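Local atomic coordinates of NADP-dependent 2-hydroxyacid dehydrogenase (Rhizobium etli, PDB entry 4XCV), a protein that binds NADPH and probably catalyses the NADP-dependent interconversion of 2-hydroxyacids and 2-oxoacids, as a dehydrogenase of the D-isomer-specific family. Residues Arg97-Arg102 with Asp284-Glu289; Leu201-Glu206 with Ala233-Ser238; Asp259-Glu264 with Val278-His283. All blocks are in the same frame, centred on the assembly; numbering follows the deposited sequence. Where two conformers were deposited one is given.

Interaction 1 of 3, residues Arg97-Arg102 with Asp284-Glu289. With NDP (NADPH dihydro-nicotinamide-adenine-dinucleotide phosphate), chain B.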
# COMPACT_ATOMS: atom_id res chain seq x y z
N ARG A 97 -5.75 20.57 -1.74
CA ARG A 97 -6.19 19.87 -0.52
C ARG A 97 -6.64 18.47 -0.76
O ARG A 97 -6.45 17.59 0.12
CB ARG A 97 -7.30 20.71 0.18
N SER A 98 -7.13 18.13 -1.97
CA SER A 98 -7.42 16.68 -2.34
C SER A 98 -6.31 15.78 -2.87
O SER A 98 -6.50 14.60 -2.94
CB SER A 98 -8.57 16.64 -3.42
OG SER A 98 -9.57 17.63 -3.18
N LEU A 99 -5.15 16.34 -3.24
CA LEU A 99 -3.97 15.72 -3.72
C LEU A 99 -3.12 15.06 -2.63
O LEU A 99 -2.31 14.12 -2.87
CB LEU A 99 -3.12 16.78 -4.38
CG LEU A 99 -2.24 16.22 -5.45
CD1 LEU A 99 -3.12 15.44 -6.45
CD2 LEU A 99 -1.56 17.41 -6.08
N THR A 100 -3.13 15.65 -1.44
CA THR A 100 -2.39 15.10 -0.31
C THR A 100 -2.66 13.61 -0.12
O THR A 100 -1.72 12.81 -0.01
CB THR A 100 -2.75 15.85 0.95
OG1 THR A 100 -2.45 17.23 0.73
CG2 THR A 100 -2.01 15.34 2.13
N THR A 101 -3.93 13.19 -0.13
CA THR A 101 -4.26 11.81 0.11
C THR A 101 -3.73 10.91 -1.03
O THR A 101 -3.38 9.75 -0.80
CB THR A 101 -5.77 11.63 0.42
OG1 THR A 101 -5.97 10.39 1.10
CG2 THR A 101 -6.63 11.71 -0.81
N ARG A 102 -3.68 11.43 -2.24
CA ARG A 102 -3.18 10.67 -3.38
C ARG A 102 -1.67 10.50 -3.29
O ARG A 102 -1.11 9.43 -3.60
CB ARG A 102 -3.60 11.30 -4.70
CG ARG A 102 -5.13 11.25 -4.88
CD ARG A 102 -5.61 11.61 -6.25
NE ARG A 102 -5.18 10.56 -7.12
CZ ARG A 102 -4.34 10.68 -8.13
NH1 ARG A 102 -3.96 11.91 -8.56
NH2 ARG A 102 -3.97 9.59 -8.74
N ASP A 284 3.20 11.10 -12.13
CA ASP A 284 1.75 10.98 -12.02
C ASP A 284 1.35 10.52 -10.62
O ASP A 284 0.18 10.14 -10.42
CB ASP A 284 1.15 10.14 -13.15
CG ASP A 284 1.49 8.66 -13.09
OD1 ASP A 284 2.19 8.25 -12.10
OD2 ASP A 284 1.02 7.88 -13.96
N ALA A 285 2.24 10.65 -9.65
CA ALA A 285 1.88 10.27 -8.25
C ALA A 285 0.74 11.14 -7.72
O ALA A 285 -0.12 10.66 -6.98
CB ALA A 285 3.06 10.42 -7.33
N ALA A 286 0.74 12.43 -8.01
CA ALA A 286 -0.22 13.33 -7.42
C ALA A 286 -0.35 14.53 -8.38
O ALA A 286 0.18 15.56 -8.13
CB ALA A 286 0.23 13.78 -6.04
N VAL A 287 -0.99 14.32 -9.50
CA VAL A 287 -1.26 15.38 -10.46
C VAL A 287 -2.69 15.82 -10.24
O VAL A 287 -3.61 14.99 -10.12
CB VAL A 287 -1.07 14.87 -11.91
CG1 VAL A 287 -1.69 15.83 -12.94
CG2 VAL A 287 0.40 14.62 -12.20
N SER A 288 -2.90 17.13 -10.17
CA SER A 288 -4.23 17.70 -9.89
C SER A 288 -5.24 17.54 -11.03
O SER A 288 -4.88 17.72 -12.19
CB SER A 288 -4.09 19.20 -9.58
OG SER A 288 -3.56 19.37 -8.27
N GLU A 289 -6.49 17.26 -10.69
CA GLU A 289 -7.60 17.39 -11.67
C GLU A 289 -7.64 18.87 -12.13
O GLU A 289 -7.46 19.77 -11.31
CB GLU A 289 -8.89 16.93 -10.98
CG GLU A 289 -10.16 16.97 -11.79
CD GLU A 289 -10.87 18.30 -11.65
OE1 GLU A 289 -11.29 18.66 -10.50
OE2 GLU A 289 -11.00 18.97 -12.69
PA NDP B . 5.64 22.09 2.43
O1A NDP B . 4.34 21.98 3.17
O2A NDP B . 6.20 23.45 2.06
O5B NDP B . 6.72 21.28 3.28
C5B NDP B . 8.10 21.33 2.88
C4B NDP B . 8.88 20.54 3.91
O4B NDP B . 10.23 20.47 3.46
C3B NDP B . 8.87 21.20 5.27
O3B NDP B . 8.83 20.20 6.30
C2B NDP B . 10.20 21.91 5.25
O2B NDP B . 10.80 22.14 6.56
C1B NDP B . 11.07 20.90 4.49
N9A NDP B . 12.29 21.48 3.95
C8A NDP B . 12.35 22.49 3.05
N7A NDP B . 13.65 22.84 2.86
C5A NDP B . 14.40 22.05 3.69
C6A NDP B . 15.75 21.99 4.00
N6A NDP B . 16.65 22.75 3.37
N1A NDP B . 16.15 21.10 4.92
C2A NDP B . 15.25 20.30 5.54
N3A NDP B . 13.93 20.31 5.31
C4A NDP B . 13.55 21.21 4.37
O3 NDP B . 5.56 21.25 1.06
PN NDP B . 4.60 20.02 0.67
O1N NDP B . 4.75 18.99 1.74
O2N NDP B . 3.25 20.48 0.39
O5D NDP B . 5.24 19.58 -0.70
C5D NDP B . 6.63 19.21 -0.78
C4D NDP B . 7.01 19.24 -2.27
O4D NDP B . 6.40 18.16 -2.96
C3D NDP B . 6.55 20.45 -3.03
O3D NDP B . 7.45 21.56 -2.85
C2D NDP B . 6.49 19.97 -4.47
O2D NDP B . 7.74 20.30 -5.14
C1D NDP B . 6.42 18.48 -4.36
N1N NDP B . 5.24 17.85 -4.94
C2N NDP B . 5.37 16.81 -5.83
C3N NDP B . 4.29 16.28 -6.46
C7N NDP B . 4.40 15.17 -7.36
O7N NDP B . 3.44 14.99 -8.15
N7N NDP B . 5.41 14.32 -7.38
C4N NDP B . 2.93 16.76 -6.13
C5N NDP B . 2.92 17.83 -5.15
C6N NDP B . 3.99 18.37 -4.60
P2B NDP B . 10.00 23.02 7.66
O1X NDP B . 10.99 23.27 8.75
O2X NDP B . 9.57 24.29 6.93
O3X NDP B . 8.81 22.25 8.05
O HOH W 1 -1.93 11.80 -10.56
O HOH W 2 -5.98 13.97 -8.67

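Interaction 2 of 3, residues Leu201-Glu206 with Ala233-Ser238. With NDP (NADPH dihydro-nicotinamide-adenine-dinucleotide phosphate), chain B.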
# COMPACT_ATOMS: atom_id res chain seq x y z
N LEU A 201 10.57 16.83 -0.31
CA LEU A 201 11.15 18.19 -0.13
C LEU A 201 10.81 19.09 -1.33
O LEU A 201 10.74 18.60 -2.46
CB LEU A 201 12.68 18.11 -0.02
CG LEU A 201 13.24 17.40 1.22
CD1 LEU A 201 14.77 17.26 1.05
CD2 LEU A 201 12.89 18.12 2.48
N PRO A 202 10.65 20.40 -1.10
CA PRO A 202 10.65 21.35 -2.23
C PRO A 202 12.02 21.48 -2.85
O PRO A 202 13.04 21.08 -2.23
CB PRO A 202 10.25 22.68 -1.57
CG PRO A 202 10.61 22.53 -0.14
CD PRO A 202 10.76 21.07 0.20
N LEU A 203 12.09 22.03 -4.06
CA LEU A 203 13.36 22.37 -4.71
C LEU A 203 13.74 23.79 -4.34
O LEU A 203 13.01 24.75 -4.64
CB LEU A 203 13.23 22.29 -6.23
CG LEU A 203 14.58 22.51 -6.95
CD1 LEU A 203 15.57 21.42 -6.66
CD2 LEU A 203 14.38 22.60 -8.47
N THR A 204 14.87 23.90 -3.67
CA THR A 204 15.51 25.17 -3.34
C THR A 204 16.98 25.00 -3.66
O THR A 204 17.46 23.89 -3.88
CB THR A 204 15.35 25.51 -1.85
OG1 THR A 204 16.07 24.55 -1.08
CG2 THR A 204 13.91 25.43 -1.42
N PRO A 205 17.74 26.09 -3.62
CA PRO A 205 19.19 25.90 -3.77
C PRO A 205 19.76 24.86 -2.80
O PRO A 205 20.59 24.02 -3.21
CB PRO A 205 19.74 27.30 -3.50
CG PRO A 205 18.67 28.18 -4.03
CD PRO A 205 17.39 27.53 -3.58
N GLU A 206 19.29 24.84 -1.54
CA GLU A 206 19.81 23.90 -0.57
C GLU A 206 19.42 22.45 -0.83
O GLU A 206 20.13 21.53 -0.42
CB GLU A 206 19.30 24.23 0.82
CG GLU A 206 19.86 25.46 1.47
CD GLU A 206 19.08 25.70 2.74
OE1 GLU A 206 18.31 26.70 2.78
OE2 GLU A 206 19.17 24.81 3.65
N ALA A 233 9.45 11.68 -4.44
CA ALA A 233 8.32 12.28 -5.16
C ALA A 233 8.24 13.77 -4.93
O ALA A 233 7.18 14.36 -5.10
CB ALA A 233 7.00 11.60 -4.77
N GLY A 234 9.36 14.40 -4.56
CA GLY A 234 9.40 15.85 -4.39
C GLY A 234 9.70 16.51 -5.70
O GLY A 234 8.78 16.77 -6.49
N ARG A 235 11.00 16.78 -5.94
CA ARG A 235 11.44 17.35 -7.19
C ARG A 235 12.64 16.58 -7.71
O ARG A 235 13.53 16.19 -6.97
CB ARG A 235 11.80 18.83 -6.99
CG ARG A 235 10.61 19.74 -6.64
CD ARG A 235 9.69 20.02 -7.81
NE ARG A 235 10.43 20.70 -8.86
CZ ARG A 235 10.61 22.01 -8.95
NH1 ARG A 235 10.07 22.86 -8.08
NH2 ARG A 235 11.35 22.48 -9.95
N GLY A 236 12.65 16.38 -9.03
CA GLY A 236 13.67 15.61 -9.67
C GLY A 236 15.07 16.23 -9.57
O GLY A 236 16.07 15.52 -9.44
N LYS A 237 15.15 17.55 -9.61
CA LYS A 237 16.46 18.22 -9.53
C LYS A 237 17.08 18.12 -8.13
O LYS A 237 18.24 18.48 -7.98
CB LYS A 237 16.42 19.64 -10.04
CG LYS A 237 16.24 19.70 -11.54
CD LYS A 237 16.05 21.12 -12.04
CE LYS A 237 15.86 21.13 -13.57
NZ LYS A 237 14.54 20.51 -13.96
N SER A 238 16.36 17.57 -7.15
CA SER A 238 16.94 17.27 -5.86
C SER A 238 17.86 16.05 -5.90
O SER A 238 18.60 15.84 -4.94
CB SER A 238 15.89 17.09 -4.78
OG SER A 238 15.25 18.34 -4.54
PA NDP B . 5.64 22.09 2.43
O1A NDP B . 4.34 21.98 3.17
O2A NDP B . 6.20 23.45 2.06
O5B NDP B . 6.72 21.28 3.28
C5B NDP B . 8.10 21.33 2.88
C4B NDP B . 8.88 20.54 3.91
O4B NDP B . 10.23 20.47 3.46
C3B NDP B . 8.87 21.20 5.27
O3B NDP B . 8.83 20.20 6.30
C2B NDP B . 10.20 21.91 5.25
O2B NDP B . 10.80 22.14 6.56
C1B NDP B . 11.07 20.90 4.49
N9A NDP B . 12.29 21.48 3.95
C8A NDP B . 12.35 22.49 3.05
N7A NDP B . 13.65 22.84 2.86
C5A NDP B . 14.40 22.05 3.69
C6A NDP B . 15.75 21.99 4.00
N6A NDP B . 16.65 22.75 3.37
N1A NDP B . 16.15 21.10 4.92
C2A NDP B . 15.25 20.30 5.54
N3A NDP B . 13.93 20.31 5.31
C4A NDP B . 13.55 21.21 4.37
O3 NDP B . 5.56 21.25 1.06
PN NDP B . 4.60 20.02 0.67
O1N NDP B . 4.75 18.99 1.74
O2N NDP B . 3.25 20.48 0.39
O5D NDP B . 5.24 19.58 -0.70
C5D NDP B . 6.63 19.21 -0.78
C4D NDP B . 7.01 19.24 -2.27
O4D NDP B . 6.40 18.16 -2.96
C3D NDP B . 6.55 20.45 -3.03
O3D NDP B . 7.45 21.56 -2.85
C2D NDP B . 6.49 19.97 -4.47
O2D NDP B . 7.74 20.30 -5.14
C1D NDP B . 6.42 18.48 -4.36
N1N NDP B . 5.24 17.85 -4.94
C2N NDP B . 5.37 16.81 -5.83
C3N NDP B . 4.29 16.28 -6.46
C7N NDP B . 4.40 15.17 -7.36
O7N NDP B . 3.44 14.99 -8.15
N7N NDP B . 5.41 14.32 -7.38
C4N NDP B . 2.93 16.76 -6.13
C5N NDP B . 2.92 17.83 -5.15
C6N NDP B . 3.99 18.37 -4.60
P2B NDP B . 10.00 23.02 7.66
O1X NDP B . 10.99 23.27 8.75
O2X NDP B . 9.57 24.29 6.93
O3X NDP B . 8.81 22.25 8.05
O HOH W 3 12.78 17.37 -3.70
O HOH W 4 9.45 22.60 -5.22

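Interaction 3 of 3, residues Asp259-Glu264 with Val278-His283. With NDP (NADPH dihydro-nicotinamide-adenine-dinucleotide phosphate), chain B.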
# COMPACT_ATOMS: atom_id res chain seq x y z
N ASP A 259 9.13 9.17 -8.79
CA ASP A 259 8.08 9.81 -9.57
C ASP A 259 8.56 11.06 -10.29
O ASP A 259 7.82 11.62 -11.13
CB ASP A 259 6.93 10.26 -8.65
CG ASP A 259 5.72 10.72 -9.41
OD1 ASP A 259 5.13 9.95 -10.21
OD2 ASP A 259 5.26 11.87 -9.18
N VAL A 260 9.75 11.53 -9.94
CA VAL A 260 10.29 12.79 -10.46
C VAL A 260 11.71 12.60 -10.91
O VAL A 260 12.40 11.76 -10.37
CB VAL A 260 10.17 13.91 -9.39
CG1 VAL A 260 8.72 14.20 -9.09
CG2 VAL A 260 10.91 13.52 -8.10
N PHE A 261 12.13 13.43 -11.88
CA PHE A 261 13.42 13.23 -12.56
C PHE A 261 14.07 14.55 -12.86
O PHE A 261 13.39 15.55 -13.01
CB PHE A 261 13.21 12.37 -13.84
CG PHE A 261 12.54 11.08 -13.53
CD1 PHE A 261 11.17 11.00 -13.50
CD2 PHE A 261 13.27 9.98 -13.09
CE1 PHE A 261 10.53 9.85 -13.07
CE2 PHE A 261 12.64 8.84 -12.67
CZ PHE A 261 11.29 8.76 -12.66
N GLU A 262 15.39 14.54 -13.00
CA GLU A 262 16.13 15.76 -13.27
C GLU A 262 15.67 16.43 -14.55
O GLU A 262 15.63 17.65 -14.63
CB GLU A 262 17.64 15.45 -13.37
CG GLU A 262 18.29 14.91 -12.09
CD GLU A 262 19.78 14.78 -12.26
OE1 GLU A 262 20.46 15.83 -12.42
OE2 GLU A 262 20.26 13.63 -12.30
N VAL A 263 15.41 15.61 -15.57
CA VAL A 263 14.82 16.05 -16.81
C VAL A 263 13.58 15.20 -17.03
O VAL A 263 13.66 13.97 -16.93
CB VAL A 263 15.80 15.90 -18.01
CG1 VAL A 263 15.08 16.23 -19.31
CG2 VAL A 263 16.97 16.86 -17.84
N GLU A 264 12.45 15.85 -17.27
CA GLU A 264 11.19 15.16 -17.59
C GLU A 264 10.72 15.58 -18.99
O GLU A 264 10.78 16.78 -19.31
CB GLU A 264 10.13 15.47 -16.52
CG GLU A 264 10.57 15.01 -15.13
CD GLU A 264 9.62 15.33 -13.99
OE1 GLU A 264 8.57 15.98 -14.26
OE2 GLU A 264 9.98 15.05 -12.81
N VAL A 278 13.87 -1.06 -9.23
CA VAL A 278 13.57 0.36 -9.40
C VAL A 278 12.20 0.48 -10.04
O VAL A 278 11.93 -0.15 -11.06
CB VAL A 278 14.63 1.07 -10.23
CG1 VAL A 278 14.18 2.48 -10.54
CG2 VAL A 278 15.93 1.07 -9.45
N PHE A 279 11.32 1.27 -9.42
CA PHE A 279 9.98 1.54 -9.88
C PHE A 279 9.92 2.98 -10.32
O PHE A 279 10.31 3.89 -9.59
CB PHE A 279 8.96 1.32 -8.74
CG PHE A 279 8.90 -0.09 -8.25
CD1 PHE A 279 9.77 -0.51 -7.28
CD2 PHE A 279 7.96 -0.98 -8.71
CE1 PHE A 279 9.71 -1.81 -6.81
CE2 PHE A 279 7.87 -2.29 -8.21
CZ PHE A 279 8.76 -2.69 -7.26
N ILE A 280 9.42 3.17 -11.55
CA ILE A 280 9.30 4.52 -12.14
C ILE A 280 7.84 4.81 -12.36
O ILE A 280 7.11 4.02 -12.94
CB ILE A 280 9.99 4.59 -13.49
CG1 ILE A 280 11.48 4.70 -13.24
CG2 ILE A 280 9.49 5.78 -14.31
CD1 ILE A 280 12.27 4.55 -14.50
N THR A 281 7.40 5.97 -11.89
CA THR A 281 6.12 6.52 -12.32
C THR A 281 6.41 7.85 -12.98
O THR A 281 7.32 8.61 -12.58
CB THR A 281 5.05 6.62 -11.20
OG1 THR A 281 5.59 7.34 -10.10
CG2 THR A 281 4.60 5.30 -10.74
N PRO A 282 5.65 8.20 -14.03
CA PRO A 282 6.02 9.34 -14.90
C PRO A 282 5.42 10.64 -14.36
O PRO A 282 4.64 11.31 -15.02
CB PRO A 282 5.40 8.94 -16.26
CG PRO A 282 4.15 8.19 -15.82
CD PRO A 282 4.59 7.37 -14.65
N HIS A 283 5.84 11.04 -13.17
CA HIS A 283 5.30 12.23 -12.56
C HIS A 283 3.79 12.24 -12.57
O HIS A 283 3.17 13.21 -12.93
CB HIS A 283 5.93 13.50 -13.17
CG HIS A 283 5.91 14.68 -12.24
ND1 HIS A 283 6.79 15.73 -12.31
CD2 HIS A 283 5.11 14.96 -11.17
CE1 HIS A 283 6.52 16.63 -11.38
NE2 HIS A 283 5.48 16.18 -10.67
PA NDP B . 5.64 22.09 2.43
O1A NDP B . 4.34 21.98 3.17
O2A NDP B . 6.20 23.45 2.06
O5B NDP B . 6.72 21.28 3.28
C5B NDP B . 8.10 21.33 2.88
C4B NDP B . 8.88 20.54 3.91
O4B NDP B . 10.23 20.47 3.46
C3B NDP B . 8.87 21.20 5.27
O3B NDP B . 8.83 20.20 6.30
C2B NDP B . 10.20 21.91 5.25
O2B NDP B . 10.80 22.14 6.56
C1B NDP B . 11.07 20.90 4.49
N9A NDP B . 12.29 21.48 3.95
C8A NDP B . 12.35 22.49 3.05
N7A NDP B . 13.65 22.84 2.86
C5A NDP B . 14.40 22.05 3.69
C6A NDP B . 15.75 21.99 4.00
N6A NDP B . 16.65 22.75 3.37
N1A NDP B . 16.15 21.10 4.92
C2A NDP B . 15.25 20.30 5.54
N3A NDP B . 13.93 20.31 5.31
C4A NDP B . 13.55 21.21 4.37
O3 NDP B . 5.56 21.25 1.06
PN NDP B . 4.60 20.02 0.67
O1N NDP B . 4.75 18.99 1.74
O2N NDP B . 3.25 20.48 0.39
O5D NDP B . 5.24 19.58 -0.70
C5D NDP B . 6.63 19.21 -0.78
C4D NDP B . 7.01 19.24 -2.27
O4D NDP B . 6.40 18.16 -2.96
C3D NDP B . 6.55 20.45 -3.03
O3D NDP B . 7.45 21.56 -2.85
C2D NDP B . 6.49 19.97 -4.47
O2D NDP B . 7.74 20.30 -5.14
C1D NDP B . 6.42 18.48 -4.36
N1N NDP B . 5.24 17.85 -4.94
C2N NDP B . 5.37 16.81 -5.83
C3N NDP B . 4.29 16.28 -6.46
C7N NDP B . 4.40 15.17 -7.36
O7N NDP B . 3.44 14.99 -8.15
N7N NDP B . 5.41 14.32 -7.38
C4N NDP B . 2.93 16.76 -6.13
C5N NDP B . 2.92 17.83 -5.15
C6N NDP B . 3.99 18.37 -4.60
P2B NDP B . 10.00 23.02 7.66
O1X NDP B . 10.99 23.27 8.75
O2X NDP B . 9.57 24.29 6.93
O3X NDP B . 8.81 22.25 8.05

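Interaction 1 of 3, residues Arg97-Arg102 with Asp284-Glu289
Leu-99, near the start of helix 100-116, reaches onto the backbone of Ala-286. Its chi1 of -152°, which sets CG anti to the backbone N, directs the chain from CB toward Ala-286, and the contacts begin at CG. CG rests on the methyl of Ala-286, 3.5 Å from Leu-99 CG to Ala-286 CB. CD1 lies against the Ala-286 carbonyl carbon and the Val-287 oxygen. Leu-99 CD2 sits 3.3 Å from Ala-286 O and also touches Ser-288 OG, a hydroxyl whose own hydrogen bond goes to Asp-96. The loop so covered follows the last strand of the seven-stranded parallel sheet of the Rossmann-type coenzyme domain, and Ala-286 belongs to the NADPH pocket: its O comes within 3.3 Å of the carboxamide O7N. Three residues on, Arg-102 bends at chi3 (68°) and turns its guanidinium to the same loop through two waters. One water, in the guanidinium plane, accepts from Arg-102 NH1 at 2.9 Å and from Val-287 N, and donates to Asp-284 O at 2.7 Å. A second water, weakly held by Arg-102 NH1, donates to Val-287 O. Ala-285 O stands over one guanidinium face, offset toward the rim. Arg-116 of the second subunit donates to two backbone oxygens, Ala-285 O and Arg-102 O.

Interaction 2 of 3, residues Leu201-Glu206 with Ala233-Ser238
Leu-203 lays its CB over one face of the Arg-235 guanidinium, in the conformer described, 3.7 Å above the plane and displaced toward the rim, the two side chains crossing at about a right angle. CD2 covers the same face nearer one end, 3.4 Å from Leu-203 CD2 to Arg-235 NH2. The other methyl goes elsewhere: Leu-203 CD1 meets Lys-237 CB at 3.9 Å and lies beside Ser-238 OG. Bends at chi2 (-74°) and chi3 (-61°) fold the Arg-235 chain back, so that its guanidinium lies against the leucine instead of stretching away. Arg-235 CG and CD also touch the nicotinamide-ribose hydroxyl O2D of NADPH. Its NH2 has a long, weak ion pair with Asp-78.

Two waters stitch the loops together. One accepts from Arg-235 N and donates to Leu-201 O at 2.7 Å and to Ser-238 OG, whose hydroxyl is also bonded to Thr-207 O. The other accepts from Leu-203 N and Arg-235 NH1, each at 2.9 Å, and is bonded to ribose O2D, so both loops share a solvent link to the sugar. Gly-234 CA lies close to Leu-201 O, where a CB would collide with that oxygen.

The coenzyme runs along this seam. Pro-202 presses CG and CD against the adenine C8A and its ribose, and Leu-201 CD2 touches adenine C4A and ribose O4B. At the other end Ala-233 O accepts a hydrogen bond from the carboxamide N7N at 2.9 Å (160°). Loops following strands 196-199 and 229-232, with the dinucleotide stretched across the carboxyl ends of parallel strands, are the coenzyme cleft of a Rossmann-type fold.

Interaction 3 of 3, residues Asp259-Glu264 with Val278-His283
Part of the nicotinamide end of the NADPH site is formed by the loop after strand 255-258 and the residues that follow edge strand 278-280. His-283 and Glu-264 form a His-carboxylate hydrogen bond: His-283 ND1 donates to Glu-264 OE1 at 2.7 Å, nearly straight (171°), with the oxygen in the ring plane and met on its syn side, tilted 23° from the carboxylate plane. Carboxylate and ring stand almost perpendicular. Glu-264 is itself steadied, since its OE2 accepts from Phe-261 N through the anti lone pair. Val-260 CG1 makes a CH-pi contact over the centre of the imidazole, 4.0 Å from the His-283 ring centroid; bond and contact together restrict how the ring can turn. With an alanine at His-283, Glu-264 OE1 would probably lose its N-H partner and the Val-260 methyl the ring it packs on, opening a gap there. The Asp-259 side chain accepts from Thr-281 OG1 at 2.7 Å with OD1, while Asp-259 OD2 receives the carboxamide N7N at 3.0 Å (171°). Farther from the coenzyme, Phe-261 turns the edge of its ring to Thr-281 O. Gln-125 of the second subunit bonds the backbone of Val-278 and Ile-280. A histidine held by a glutamate beside the nicotinamide is consistent with the His-Glu pair of the active site in D-2-hydroxyacid dehydrogenases.

How the interactions relate
Interactions 2 and 3 follow one another along the chain, and both fall between the two segments of interaction 1, whose helix 100-116 comes first and whose loop 284-289 comes last. The centres of interactions 1 and 2 lie about 18 Å apart. Those of interactions 1 and 3 are about 16 Å apart, and those of interactions 2 and 3 about 13 Å. Loops after strands 196-199, 229-232, 255-258 and 278-280, neighbours in one parallel sheet, succeed each other around NADPH, which all three contacts touch. Asp-259 joins interaction 3 to interaction 1 through the Asp-284 amide; Lys-237 NZ joins interaction 2 to interaction 3 at Glu-262 O. Interactions 1 and 3 also meet the second subunit, placing the nicotinamide site close to the dimer interface.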